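PDB 6OHK: flavodoxin from Fusobacterium nucleatum, which binds flavin mononucleotide and, as a flavodoxin, probably serves as a low-potential electron donor to a number of redox enzymes. Local coordinates for residues 8-13 / 44-49; 52-57 / 83-88; 90-95 / 146-151. The protein carries 1 engineered substitution. One frame throughout, in Å; residues are numbered along the deposited sequence.

Contact 1: residues 8-13 / 44-49. With FMN (flavin mononucleotide), chain B.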
loop_
_atom_site.group_PDB
_atom_site.type_symbol
_atom_site.label_atom_id
_atom_site.label_comp_id
_atom_site.label_asym_id
_atom_site.label_seq_id
_atom_site.Cartn_x
_atom_site.Cartn_y
_atom_site.Cartn_z
ATOM N N GLY A 8 -9.019 1.674 -7.342
ATOM C CA GLY A 8 -7.814 2.083 -8.054
ATOM C C GLY A 8 -6.572 1.547 -7.385
ATOM O O GLY A 8 -6.347 1.828 -6.205
ATOM N N ILE A 9 -5.784 0.775 -8.115
ATOM C CA ILE A 9 -4.549 0.182 -7.616
ATOM C C ILE A 9 -3.385 0.910 -8.260
ATOM O O ILE A 9 -3.280 0.940 -9.497
ATOM C CB ILE A 9 -4.494 -1.312 -7.954
ATOM C CG1 ILE A 9 -5.747 -2.034 -7.460
ATOM C CG2 ILE A 9 -3.217 -1.923 -7.402
ATOM C CD1 ILE A 9 -5.834 -3.467 -7.946
ATOM N N PHE A 10 -2.528 1.502 -7.454
ATOM C CA PHE A 10 -1.400 2.300 -7.931
ATOM C C PHE A 10 -0.122 1.727 -7.344
ATOM O O PHE A 10 -0.054 1.523 -6.135
ATOM C CB PHE A 10 -1.561 3.739 -7.475
ATOM C CG PHE A 10 -2.718 4.439 -8.162
ATOM C CD1 PHE A 10 -4.042 4.264 -7.736
ATOM C CD2 PHE A 10 -2.493 5.227 -9.273
ATOM C CE1 PHE A 10 -5.074 4.847 -8.418
ATOM C CE2 PHE A 10 -3.542 5.822 -9.954
ATOM C CZ PHE A 10 -4.812 5.626 -9.527
ATOM N N TYR A 11 0.859 1.427 -8.194
ATOM C CA TYR A 11 2.089 0.792 -7.729
ATOM C C TYR A 11 3.290 1.400 -8.429
ATOM O O TYR A 11 3.166 2.063 -9.457
ATOM C CB TYR A 11 2.047 -0.735 -7.934
ATOM C CG TYR A 11 2.237 -1.133 -9.356
ATOM C CD1 TYR A 11 1.181 -1.119 -10.252
ATOM C CD2 TYR A 11 3.497 -1.501 -9.836
ATOM C CE1 TYR A 11 1.370 -1.448 -11.585
ATOM C CE2 TYR A 11 3.686 -1.826 -11.175
ATOM C CZ TYR A 11 2.613 -1.795 -12.032
ATOM O OH TYR A 11 2.879 -2.134 -13.385
ATOM N N ALA A 12 4.469 1.072 -7.902
ATOM C CA ALA A 12 5.731 1.304 -8.574
ATOM C C ALA A 12 6.595 0.085 -8.350
ATOM O O ALA A 12 6.393 -0.660 -7.401
ATOM C CB ALA A 12 6.427 2.541 -8.013
ATOM N N THR A 13 7.603 -0.083 -9.201
ATOM C CA THR A 13 8.534 -1.211 -9.062
ATOM C C THR A 13 9.881 -0.842 -9.642
ATOM O O THR A 13 9.939 -0.127 -10.643
ATOM C CB THR A 13 7.990 -2.473 -9.746
ATOM O OG1 THR A 13 8.820 -3.597 -9.442
ATOM C CG2 THR A 13 7.938 -2.323 -11.253
ATOM N N LYS A 44 -2.122 11.281 -11.329
ATOM C CA LYS A 44 -3.291 12.143 -11.355
ATOM C C LYS A 44 -4.588 11.349 -11.222
ATOM O O LYS A 44 -5.555 11.862 -10.637
ATOM C CB LYS A 44 -3.296 13.049 -12.572
ATOM C CG LYS A 44 -3.448 12.343 -13.858
ATOM C CD LYS A 44 -3.406 13.365 -15.021
ATOM C CE LYS A 44 -3.325 12.698 -16.394
ATOM N NZ LYS A 44 -2.050 11.926 -16.645
ATOM N N GLU A 45 -4.629 10.104 -11.692
ATOM C CA GLU A 45 -5.853 9.313 -11.629
ATOM C C GLU A 45 -6.249 8.917 -10.222
ATOM O O GLU A 45 -7.369 8.437 -10.045
ATOM C CB GLU A 45 -5.769 8.078 -12.518
ATOM C CG GLU A 45 -5.618 8.388 -13.995
ATOM C CD GLU A 45 -4.186 8.635 -14.447
ATOM O OE1 GLU A 45 -3.218 8.645 -13.632
ATOM O OE2 GLU A 45 -4.040 8.823 -15.689
ATOM N N ILE A 46 -5.391 9.091 -9.222
ATOM C CA ILE A 46 -5.809 8.800 -7.858
ATOM C C ILE A 46 -7.054 9.595 -7.502
ATOM O O ILE A 46 -7.895 9.137 -6.721
ATOM C CB ILE A 46 -4.621 9.054 -6.902
ATOM C CG1 ILE A 46 -3.574 7.970 -7.115
ATOM C CG2 ILE A 46 -5.073 9.144 -5.431
ATOM C CD1 ILE A 46 -2.269 8.057 -6.320
ATOM N N GLU A 47 -7.201 10.802 -8.061
ATOM C CA GLU A 47 -8.377 11.636 -7.806
ATOM C C GLU A 47 -9.673 10.940 -8.195
ATOM O O GLU A 47 -10.744 11.274 -7.646
ATOM C CB GLU A 47 -8.246 12.939 -8.593
ATOM C CG GLU A 47 -8.815 14.198 -7.974
ATOM C CD GLU A 47 -8.170 15.426 -8.609
ATOM O OE1 GLU A 47 -7.452 16.180 -7.904
ATOM O OE2 GLU A 47 -8.342 15.600 -9.837
ATOM N N ASN A 48 -9.628 10.015 -9.146
ATOM C CA ASN A 48 -10.811 9.443 -9.777
ATOM C C ASN A 48 -11.449 8.292 -9.008
ATOM O O ASN A 48 -12.497 7.800 -9.451
ATOM C CB ASN A 48 -10.437 8.931 -11.164
ATOM C CG ASN A 48 -9.967 10.032 -12.077
ATOM O OD1 ASN A 48 -10.275 11.204 -11.864
ATOM N ND2 ASN A 48 -9.223 9.653 -13.112
ATOM N N PHE A 49 -10.867 7.842 -7.898
ATOM C CA PHE A 49 -11.347 6.677 -7.188
ATOM C C PHE A 49 -11.645 7.035 -5.750
ATOM O O PHE A 49 -10.938 7.826 -5.121
ATOM C CB PHE A 49 -10.278 5.571 -7.211
ATOM C CG PHE A 49 -9.938 5.140 -8.588
ATOM C CD1 PHE A 49 -10.679 4.165 -9.202
ATOM C CD2 PHE A 49 -8.939 5.755 -9.319
ATOM C CE1 PHE A 49 -10.433 3.792 -10.497
ATOM C CE2 PHE A 49 -8.689 5.412 -10.597
ATOM C CZ PHE A 49 -9.421 4.432 -11.203
HETATM N N1 FMN B . 13.514 -2.869 2.054
HETATM C C2 FMN B . 13.051 -2.256 3.229
HETATM O O2 FMN B . 12.207 -2.756 3.895
HETATM N N3 FMN B . 13.662 -1.013 3.617
HETATM C C4 FMN B . 14.663 -0.377 2.933
HETATM O O4 FMN B . 15.086 0.676 3.364
HETATM C C4A FMN B . 15.128 -1.029 1.760
HETATM N N5 FMN B . 16.154 -0.437 1.026
HETATM C C5A FMN B . 16.615 -1.177 -0.098
HETATM C C6 FMN B . 17.737 -0.688 -0.793
HETATM C C7 FMN B . 18.207 -1.363 -1.902
HETATM C C7M FMN B . 19.384 -0.678 -2.614
HETATM C C8 FMN B . 17.645 -2.576 -2.273
HETATM C C8M FMN B . 18.169 -3.262 -3.517
HETATM C C9 FMN B . 16.539 -3.064 -1.581
HETATM C C9A FMN B . 16.055 -2.385 -0.492
HETATM N N10 FMN B . 14.901 -2.910 0.218
HETATM C C10 FMN B . 14.510 -2.241 1.358
HETATM C "C1'" FMN B . 14.268 -4.161 -0.195
HETATM C "C2'" FMN B . 13.318 -3.941 -1.411
HETATM O "O2'" FMN B . 12.290 -3.010 -1.128
HETATM C "C3'" FMN B . 12.647 -5.282 -1.759
HETATM O "O3'" FMN B . 13.655 -6.135 -2.265
HETATM C "C4'" FMN B . 11.471 -5.225 -2.732
HETATM O "O4'" FMN B . 10.896 -6.524 -2.809
HETATM C "C5'" FMN B . 11.870 -4.761 -4.127
HETATM O "O5'" FMN B . 10.679 -4.572 -4.874
HETATM P P FMN B . 10.748 -4.325 -6.461
HETATM O O1P FMN B . 9.293 -4.203 -6.854
HETATM O O2P FMN B . 11.535 -3.098 -6.772
HETATM O O3P FMN B . 11.410 -5.564 -7.078
#

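Contact 2: residues 52-57 / 83-88. With FMN (flavin mononucleotide), chain B.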
loop_
_atom_site.group_PDB
_atom_site.type_symbol
_atom_site.label_atom_id
_atom_site.label_comp_id
_atom_site.label_asym_id
_atom_site.label_seq_id
_atom_site.Cartn_x
_atom_site.Cartn_y
_atom_site.Cartn_z
ATOM N N LEU A 52 -8.976 2.921 -2.845
ATOM C CA LEU A 52 -7.609 2.923 -3.350
ATOM C C LEU A 52 -6.761 1.895 -2.638
ATOM O O LEU A 52 -6.885 1.686 -1.432
ATOM C CB LEU A 52 -6.985 4.288 -3.090
ATOM C CG LEU A 52 -7.499 5.431 -3.957
ATOM C CD1 LEU A 52 -7.106 6.763 -3.349
ATOM C CD2 LEU A 52 -6.957 5.343 -5.371
ATOM N N ILE A 53 -5.866 1.283 -3.402
ATOM C CA ILE A 53 -4.770 0.473 -2.871
ATOM C C ILE A 53 -3.480 1.033 -3.445
ATOM O O ILE A 53 -3.309 1.062 -4.672
ATOM C CB ILE A 53 -4.944 -1.001 -3.255
ATOM C CG1 ILE A 53 -6.234 -1.567 -2.665
ATOM C CG2 ILE A 53 -3.707 -1.815 -2.828
ATOM C CD1 ILE A 53 -6.572 -2.974 -3.146
ATOM N N LEU A 54 -2.595 1.516 -2.586
ATOM C CA LEU A 54 -1.333 2.137 -2.992
ATOM C C LEU A 54 -0.201 1.239 -2.540
ATOM O O LEU A 54 -0.144 0.863 -1.370
ATOM C CB LEU A 54 -1.175 3.523 -2.356
ATOM C CG LEU A 54 -2.390 4.445 -2.433
ATOM C CD1 LEU A 54 -2.022 5.792 -1.817
ATOM C CD2 LEU A 54 -2.928 4.641 -3.835
ATOM N N VAL A 55 0.667 0.859 -3.470
ATOM C CA VAL A 55 1.673 -0.184 -3.262
ATOM C C VAL A 55 3.050 0.369 -3.592
ATOM O O VAL A 55 3.259 0.944 -4.662
ATOM C CB VAL A 55 1.383 -1.394 -4.165
ATOM C CG1 VAL A 55 2.343 -2.529 -3.841
ATOM C CG2 VAL A 55 -0.074 -1.828 -4.094
ATOM N N THR A 56 4.004 0.171 -2.696
ATOM C CA THR A 56 5.384 0.550 -2.996
ATOM C C THR A 56 6.390 -0.386 -2.341
ATOM O O THR A 56 6.222 -0.750 -1.179
ATOM C CB THR A 56 5.685 2.006 -2.584
ATOM O OG1 THR A 56 6.982 2.392 -3.067
ATOM C CG2 THR A 56 5.605 2.211 -1.067
ATOM N N PRO A 57 7.461 -0.740 -3.044
ATOM C CA PRO A 57 8.660 -1.237 -2.371
ATOM C C PRO A 57 9.375 -0.099 -1.670
ATOM O O PRO A 57 9.077 1.073 -1.838
ATOM C CB PRO A 57 9.481 -1.794 -3.528
ATOM C CG PRO A 57 9.154 -0.847 -4.677
ATOM C CD PRO A 57 7.680 -0.530 -4.491
ATOM N N LYS A 83 -12.258 9.313 0.681
ATOM C CA LYS A 83 -11.539 8.182 0.124
ATOM C C LYS A 83 -11.120 7.220 1.208
ATOM O O LYS A 83 -10.852 7.601 2.346
ATOM C CB LYS A 83 -10.342 8.634 -0.699
ATOM C CG LYS A 83 -10.702 9.586 -1.837
ATOM C CD LYS A 83 -9.495 9.724 -2.767
ATOM C CE LYS A 83 -9.671 10.810 -3.827
ATOM N NZ LYS A 83 -10.871 10.576 -4.680
ATOM N N VAL A 84 -11.065 5.948 0.830
ATOM C CA VAL A 84 -10.697 4.854 1.703
ATOM C C VAL A 84 -9.493 4.175 1.070
ATOM O O VAL A 84 -9.568 3.724 -0.082
ATOM C CB VAL A 84 -11.862 3.866 1.842
ATOM C CG1 VAL A 84 -11.483 2.746 2.784
ATOM C CG2 VAL A 84 -13.113 4.588 2.337
ATOM N N VAL A 85 -8.376 4.124 1.795
ATOM C CA VAL A 85 -7.088 3.757 1.216
ATOM C C VAL A 85 -6.449 2.636 2.013
ATOM O O VAL A 85 -6.312 2.749 3.245
ATOM C CB VAL A 85 -6.165 4.974 1.217
ATOM C CG1 VAL A 85 -4.859 4.671 0.530
ATOM C CG2 VAL A 85 -6.850 6.172 0.582
ATOM N N GLY A 86 -6.017 1.594 1.324
ATOM C CA GLY A 86 -5.123 0.595 1.890
ATOM C C GLY A 86 -3.729 0.757 1.316
ATOM O O GLY A 86 -3.578 1.018 0.119
ATOM N N LEU A 87 -2.716 0.600 2.166
ATOM C CA LEU A 87 -1.315 0.736 1.805
ATOM C C LEU A 87 -0.632 -0.613 1.876
ATOM O O LEU A 87 -0.840 -1.364 2.846
ATOM C CB LEU A 87 -0.644 1.693 2.785
ATOM C CG LEU A 87 -1.283 3.047 2.908
ATOM C CD1 LEU A 87 -0.576 3.836 4.019
ATOM C CD2 LEU A 87 -1.246 3.826 1.605
ATOM N N VAL A 88 0.173 -0.910 0.860
ATOM C CA VAL A 88 0.959 -2.140 0.799
ATOM C C VAL A 88 2.418 -1.766 0.630
ATOM O O VAL A 88 2.766 -1.064 -0.318
ATOM C CB VAL A 88 0.510 -3.048 -0.353
ATOM C CG1 VAL A 88 1.329 -4.360 -0.342
ATOM C CG2 VAL A 88 -0.991 -3.345 -0.239
HETATM N N1 FMN B . 13.514 -2.869 2.054
HETATM C C2 FMN B . 13.051 -2.256 3.229
HETATM O O2 FMN B . 12.207 -2.756 3.895
HETATM N N3 FMN B . 13.662 -1.013 3.617
HETATM C C4 FMN B . 14.663 -0.377 2.933
HETATM O O4 FMN B . 15.086 0.676 3.364
HETATM C C4A FMN B . 15.128 -1.029 1.760
HETATM N N5 FMN B . 16.154 -0.437 1.026
HETATM C C5A FMN B . 16.615 -1.177 -0.098
HETATM C C6 FMN B . 17.737 -0.688 -0.793
HETATM C C7 FMN B . 18.207 -1.363 -1.902
HETATM C C7M FMN B . 19.384 -0.678 -2.614
HETATM C C8 FMN B . 17.645 -2.576 -2.273
HETATM C C8M FMN B . 18.169 -3.262 -3.517
HETATM C C9 FMN B . 16.539 -3.064 -1.581
HETATM C C9A FMN B . 16.055 -2.385 -0.492
HETATM N N10 FMN B . 14.901 -2.910 0.218
HETATM C C10 FMN B . 14.510 -2.241 1.358
HETATM C "C1'" FMN B . 14.268 -4.161 -0.195
HETATM C "C2'" FMN B . 13.318 -3.941 -1.411
HETATM O "O2'" FMN B . 12.290 -3.010 -1.128
HETATM C "C3'" FMN B . 12.647 -5.282 -1.759
HETATM O "O3'" FMN B . 13.655 -6.135 -2.265
HETATM C "C4'" FMN B . 11.471 -5.225 -2.732
HETATM O "O4'" FMN B . 10.896 -6.524 -2.809
HETATM C "C5'" FMN B . 11.870 -4.761 -4.127
HETATM O "O5'" FMN B . 10.679 -4.572 -4.874
HETATM P P FMN B . 10.748 -4.325 -6.461
HETATM O O1P FMN B . 9.293 -4.203 -6.854
HETATM O O2P FMN B . 11.535 -3.098 -6.772
HETATM O O3P FMN B . 11.410 -5.564 -7.078
#

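Contact 3: residues 90-95 / 146-151. With FMN (flavin mononucleotide), chain B; GOL (glycerol), chain C.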
loop_
_atom_site.group_PDB
_atom_site.type_symbol
_atom_site.label_atom_id
_atom_site.label_comp_id
_atom_site.label_asym_id
_atom_site.label_seq_id
_atom_site.Cartn_x
_atom_site.Cartn_y
_atom_site.Cartn_z
ATOM N N LEU A 90 6.460 -3.398 0.311
ATOM C CA LEU A 90 7.392 -4.520 0.153
ATOM C C LEU A 90 8.735 -4.078 0.685
ATOM O O LEU A 90 9.147 -2.933 0.478
ATOM C CB LEU A 90 7.593 -4.877 -1.293
ATOM C CG LEU A 90 6.494 -5.689 -1.963
ATOM C CD1 LEU A 90 5.354 -4.817 -2.396
ATOM C CD2 LEU A 90 7.076 -6.354 -3.169
ATOM N N GLY A 91 9.395 -4.981 1.405
ATOM C CA GLY A 91 10.711 -4.679 1.937
ATOM C C GLY A 91 11.431 -5.938 2.372
ATOM O O GLY A 91 11.036 -7.054 2.040
ATOM N N ASN A 92 12.520 -5.743 3.121
ATOM C CA ASN A 92 13.332 -6.836 3.653
ATOM C C ASN A 92 13.574 -6.537 5.126
ATOM O O ASN A 92 14.348 -5.643 5.460
ATOM C CB ASN A 92 14.636 -6.957 2.870
ATOM C CG ASN A 92 15.544 -8.048 3.420
ATOM O OD1 ASN A 92 15.494 -8.404 4.582
ATOM N ND2 ASN A 92 16.380 -8.598 2.556
ATOM N N GLN A 93 12.881 -7.250 6.004
ATOM C CA GLN A 93 12.870 -6.843 7.407
ATOM C C GLN A 93 14.187 -7.134 8.100
ATOM O O GLN A 93 14.475 -6.508 9.127
ATOM C CB GLN A 93 11.708 -7.521 8.145
ATOM C CG GLN A 93 11.887 -9.044 8.295
ATOM C CD GLN A 93 10.568 -9.737 8.505
ATOM O OE1 GLN A 93 10.134 -9.936 9.656
ATOM N NE2 GLN A 93 9.907 -10.083 7.416
ATOM N N PHE A 94 14.976 -8.076 7.589
ATOM C CA PHE A 94 16.232 -8.441 8.240
ATOM C C PHE A 94 17.359 -7.542 7.790
ATOM O O PHE A 94 18.194 -7.115 8.609
ATOM C CB PHE A 94 16.519 -9.922 8.007
ATOM C CG PHE A 94 15.569 -10.817 8.739
ATOM C CD1 PHE A 94 15.712 -11.040 10.098
ATOM C CD2 PHE A 94 14.523 -11.409 8.095
ATOM C CE1 PHE A 94 14.809 -11.858 10.777
ATOM C CE2 PHE A 94 13.630 -12.222 8.778
ATOM C CZ PHE A 94 13.775 -12.441 10.108
ATOM N N ALA A 95 17.406 -7.218 6.513
ATOM C CA ALA A 95 18.467 -6.372 6.003
ATOM C C ALA A 95 18.267 -4.927 6.368
ATOM O O ALA A 95 19.239 -4.161 6.372
ATOM C CB ALA A 95 18.580 -6.521 4.493
ATOM N N ASP A 146 7.283 -9.277 2.688
ATOM C CA ASP A 146 8.725 -9.518 2.582
ATOM C C ASP A 146 8.882 -10.742 1.696
ATOM O O ASP A 146 8.767 -11.874 2.149
ATOM C CB ASP A 146 9.346 -9.724 3.957
ATOM C CG ASP A 146 10.850 -9.895 3.911
ATOM O OD1 ASP A 146 11.386 -10.259 2.848
ATOM O OD2 ASP A 146 11.487 -9.661 4.980
ATOM N N GLU A 147 9.096 -10.504 0.415
ATOM C CA GLU A 147 9.248 -11.585 -0.550
ATOM C C GLU A 147 10.620 -12.218 -0.489
ATOM O O GLU A 147 10.799 -13.336 -0.993
ATOM C CB GLU A 147 8.965 -11.051 -1.967
ATOM C CG GLU A 147 7.507 -10.901 -2.272
ATOM C CD GLU A 147 6.892 -12.268 -2.538
ATOM O OE1 GLU A 147 7.408 -13.029 -3.401
ATOM O OE2 GLU A 147 5.949 -12.652 -1.847
ATOM N N GLU A 148 11.604 -11.534 0.077
ATOM C CA GLU A 148 12.938 -12.106 0.176
ATOM C C GLU A 148 12.992 -13.165 1.265
ATOM O O GLU A 148 13.646 -14.208 1.090
ATOM C CB GLU A 148 13.951 -10.997 0.428
ATOM C CG GLU A 148 14.049 -10.008 -0.774
ATOM C CD GLU A 148 15.160 -9.005 -0.594
ATOM O OE1 GLU A 148 16.315 -9.442 -0.433
ATOM O OE2 GLU A 148 14.890 -7.791 -0.578
ATOM N N ASN A 149 12.369 -12.911 2.399
ATOM C CA ASN A 149 12.488 -13.776 3.559
ATOM C C ASN A 149 11.218 -14.515 3.898
ATOM O O ASN A 149 11.284 -15.579 4.531
ATOM C CB ASN A 149 12.896 -12.968 4.794
ATOM C CG ASN A 149 14.158 -12.222 4.564
ATOM O OD1 ASN A 149 15.220 -12.843 4.324
ATOM N ND2 ASN A 149 14.098 -10.898 4.631
ATOM N N GLN A 150 10.049 -13.978 3.535
ATOM C CA GLN A 150 8.778 -14.600 3.908
ATOM C C GLN A 150 7.848 -14.739 2.707
ATOM O O GLN A 150 6.652 -14.464 2.807
ATOM C CB GLN A 150 8.106 -13.816 5.026
ATOM C CG GLN A 150 8.948 -13.775 6.293
ATOM C CD GLN A 150 8.350 -12.931 7.394
ATOM O OE1 GLN A 150 7.622 -11.968 7.144
ATOM N NE2 GLN A 150 8.728 -13.242 8.638
ATOM N N PRO A 151 8.341 -15.214 1.570
ATOM C CA PRO A 151 7.451 -15.280 0.396
ATOM C C PRO A 151 6.284 -16.216 0.598
ATOM O O PRO A 151 5.208 -15.995 0.013
ATOM C CB PRO A 151 8.383 -15.755 -0.725
ATOM C CG PRO A 151 9.462 -16.487 -0.005
ATOM C CD PRO A 151 9.694 -15.732 1.277
HETATM N N1 FMN B . 13.514 -2.869 2.054
HETATM C C2 FMN B . 13.051 -2.256 3.229
HETATM O O2 FMN B . 12.207 -2.756 3.895
HETATM N N3 FMN B . 13.662 -1.013 3.617
HETATM C C4 FMN B . 14.663 -0.377 2.933
HETATM O O4 FMN B . 15.086 0.676 3.364
HETATM C C4A FMN B . 15.128 -1.029 1.760
HETATM N N5 FMN B . 16.154 -0.437 1.026
HETATM C C5A FMN B . 16.615 -1.177 -0.098
HETATM C C6 FMN B . 17.737 -0.688 -0.793
HETATM C C7 FMN B . 18.207 -1.363 -1.902
HETATM C C7M FMN B . 19.384 -0.678 -2.614
HETATM C C8 FMN B . 17.645 -2.576 -2.273
HETATM C C8M FMN B . 18.169 -3.262 -3.517
HETATM C C9 FMN B . 16.539 -3.064 -1.581
HETATM C C9A FMN B . 16.055 -2.385 -0.492
HETATM N N10 FMN B . 14.901 -2.910 0.218
HETATM C C10 FMN B . 14.510 -2.241 1.358
HETATM C "C1'" FMN B . 14.268 -4.161 -0.195
HETATM C "C2'" FMN B . 13.318 -3.941 -1.411
HETATM O "O2'" FMN B . 12.290 -3.010 -1.128
HETATM C "C3'" FMN B . 12.647 -5.282 -1.759
HETATM O "O3'" FMN B . 13.655 -6.135 -2.265
HETATM C "C4'" FMN B . 11.471 -5.225 -2.732
HETATM O "O4'" FMN B . 10.896 -6.524 -2.809
HETATM C "C5'" FMN B . 11.870 -4.761 -4.127
HETATM O "O5'" FMN B . 10.679 -4.572 -4.874
HETATM P P FMN B . 10.748 -4.325 -6.461
HETATM O O1P FMN B . 9.293 -4.203 -6.854
HETATM O O2P FMN B . 11.535 -3.098 -6.772
HETATM O O3P FMN B . 11.410 -5.564 -7.078
HETATM C C1 GOL C . 19.508 -7.493 1.040
HETATM O O1 GOL C . 20.857 -7.213 1.280
HETATM C C2 GOL C . 19.185 -7.215 -0.425
HETATM O O2 GOL C . 18.664 -8.372 -1.033
HETATM C C3 GOL C . 18.160 -6.086 -0.485
HETATM O O3 GOL C . 17.022 -6.428 0.274
HETATM O O HOH W 1 9.972 -7.852 -0.465
HETATM O O HOH W 2 17.532 -11.208 3.840
#

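Contact 1: residues 8-13 / 44-49
Phe10 and Ile46 meet through matching first torsions: Phe10 CG (chi1 -69°) and Ile46 CG1 (chi1 -71°) each lie anti to their own carbonyl carbon, and this brings the methylene of Ile46 over the phenyl ring. Ile46 CG1 sits 3.4 Å from the centroid of the Phe10 ring, almost exactly on its normal, a CH-pi contact; the CD1 methyl runs on above the CG side of the ring. The far end of the ring abuts the backbone of the 3-10 segment, with Phe10 CZ 3.5 Å from Ile46 N, while Glu45 CB lies in the ring plane at its edge, 4.0 Å from CZ. Phe49 lays one ring face over the strand at Gly8: Gly8 CA stands 3.8 Å from the centroid of the Phe49 ring, a second CH-pi contact, and with no side chain on Gly8 the ring can lie flat over its alpha carbon. The two phenyl groups touch as well, Phe10 CZ to Phe49 CE2 at 4.0 Å, the latter atom at the edge of the Phe10 ring. The junction is buried and apolar, with no hydrogen bond between the segments. It belongs to the flavodoxin-like alpha/beta fold: strand 7-11 lies between 34-38 and 51-59 in the parallel core of the sheet, and the loop leading from 34-38 to 51-59 folds its 3-10 segment 44-48 against the Phe10 side of the sheet. Phe37 stacks on the Phe10 ring, and Leu52 and Leu54 of the adjacent strand also touch it. Past the strand's C-terminal end the chain reaches the cofactor. There Thr13 OG1, anti to the backbone N (chi1 -172°), donates to the FMN phosphate oxygen O1P at 2.7 Å and is also hydrogen-bonded to the backbone N of Gly16, an engineered residue.

Contact 2: residues 52-57 / 83-88
Leu52 and Val85, Ile53 and Gly86, Leu54 and Leu87, and Val55 and Val88 pair in parallel register, joined by five backbone hydrogen bonds. Leu52 N to Val84 O, Gly86 N to Leu52 O, Leu54 N to Gly86 O and Val88 N to Leu54 O each span 2.9 Å; Thr56 N to Val88 O closes the ladder at 3.0 Å. CA-H...O contacts fill in between, such as Ile53 CA to Gly86 O. The axes of the two short segments are inclined by 23°, with their N-to-C directions alike. Strands 51-59 and 84-90 are central neighbours in the parallel core of the flavodoxin-like sheet, with helices packed on both faces. Apolar contacts divide between those faces. On the one facing helix 103-113, Val85 splits its methyls: CG1, opposite its backbone N (chi1 -176°), meets Leu54 CD1 at 3.8 Å, and CG2 lies beside Leu52 CD1. Leu87 CD2 reaches back to Leu54 CB. Leu52 CD1 also rests 3.8 Å from Lys83 CD; the aliphatic part of that lysine thus joins the core, and its NZ is hydrogen-bonded to Phe49 O and Glu47 O. On the face covered by helix 154-166, Val55 and Val88 point the same way side by side, and Ile53 CG2 crosses to Val88 CG2. At the C-terminal end of 52-57, Thr56 OG1 donates to Pro57 O, and Pro57 CB comes within 3.3 Å of FMN O5'.

Contact 3: residues 90-95 / 146-151
The FMN pocket is bordered by two loops, 90-95 and 146-151, which meet through a network of polar side chains centred on buried Asp146 and Asn92. Asp146 OD2 takes three hydrogen bonds: Gln93 N from above the carboxylate plane at 3.0 Å, Gln93 NE2 on the anti side and Asn149 ND2 on the syn side. Its other oxygen, OD1, accepts from Asn149 N in an Asx motif. A second Asx motif joins Asn92 OD1 to Ala95 N, and Asn149 ND2 (2.9 Å) meets that oxygen from the opposite face of the Asn92 amide. Asn92 CG points opposite its backbone N (chi1 178°), sending the amide toward Asn149 while N donates to FMN O2 (3.1 Å) and N1. Glu148 OE2 accepts from FMN O3' at 2.7 Å; a glycerol, probably from the crystallisation liquor, donates to both Glu148 oxygens, and Asn92 ND2 bonds weakly to OE1. A water links Gly91 O, Glu147 N and FMN O4'. Gln93 NE2 also donates to Gln150 OE1, with Gln93 OE1 held by His128 N and Gln150 OE1 by Arg157 NH1. The loops follow parallel neighbouring strands 84-90 and 139-145 and lead towards helices 103-113 and 154-166; Leu90 and Glu147 touch helix 17-28.

In the fold
Contacts 1 and 2 share the same sheet, their centres 9 Å apart: Phe10 O is 2.8 Å from Val55 N. The 44-49 loop is tied in again at the joint between the two contacts, where Lys83 NZ lies 2.8 Å from Phe49 O. Contact 2 leads on to contact 3, centres 19 Å apart, through Thr56 O and Leu90 N (3.0 Å). Contacts 1 and 3 do not touch; their nearest atoms are about 7 Å apart, yet FMN spans the gap. Thr13 of contact 1 bonds a phosphate oxygen, Pro57 of contact 2 lies beside the phosphate ester oxygen O5', and contact 3 reaches the ribityl O3' directly, O4' through a water, and the flavin ring.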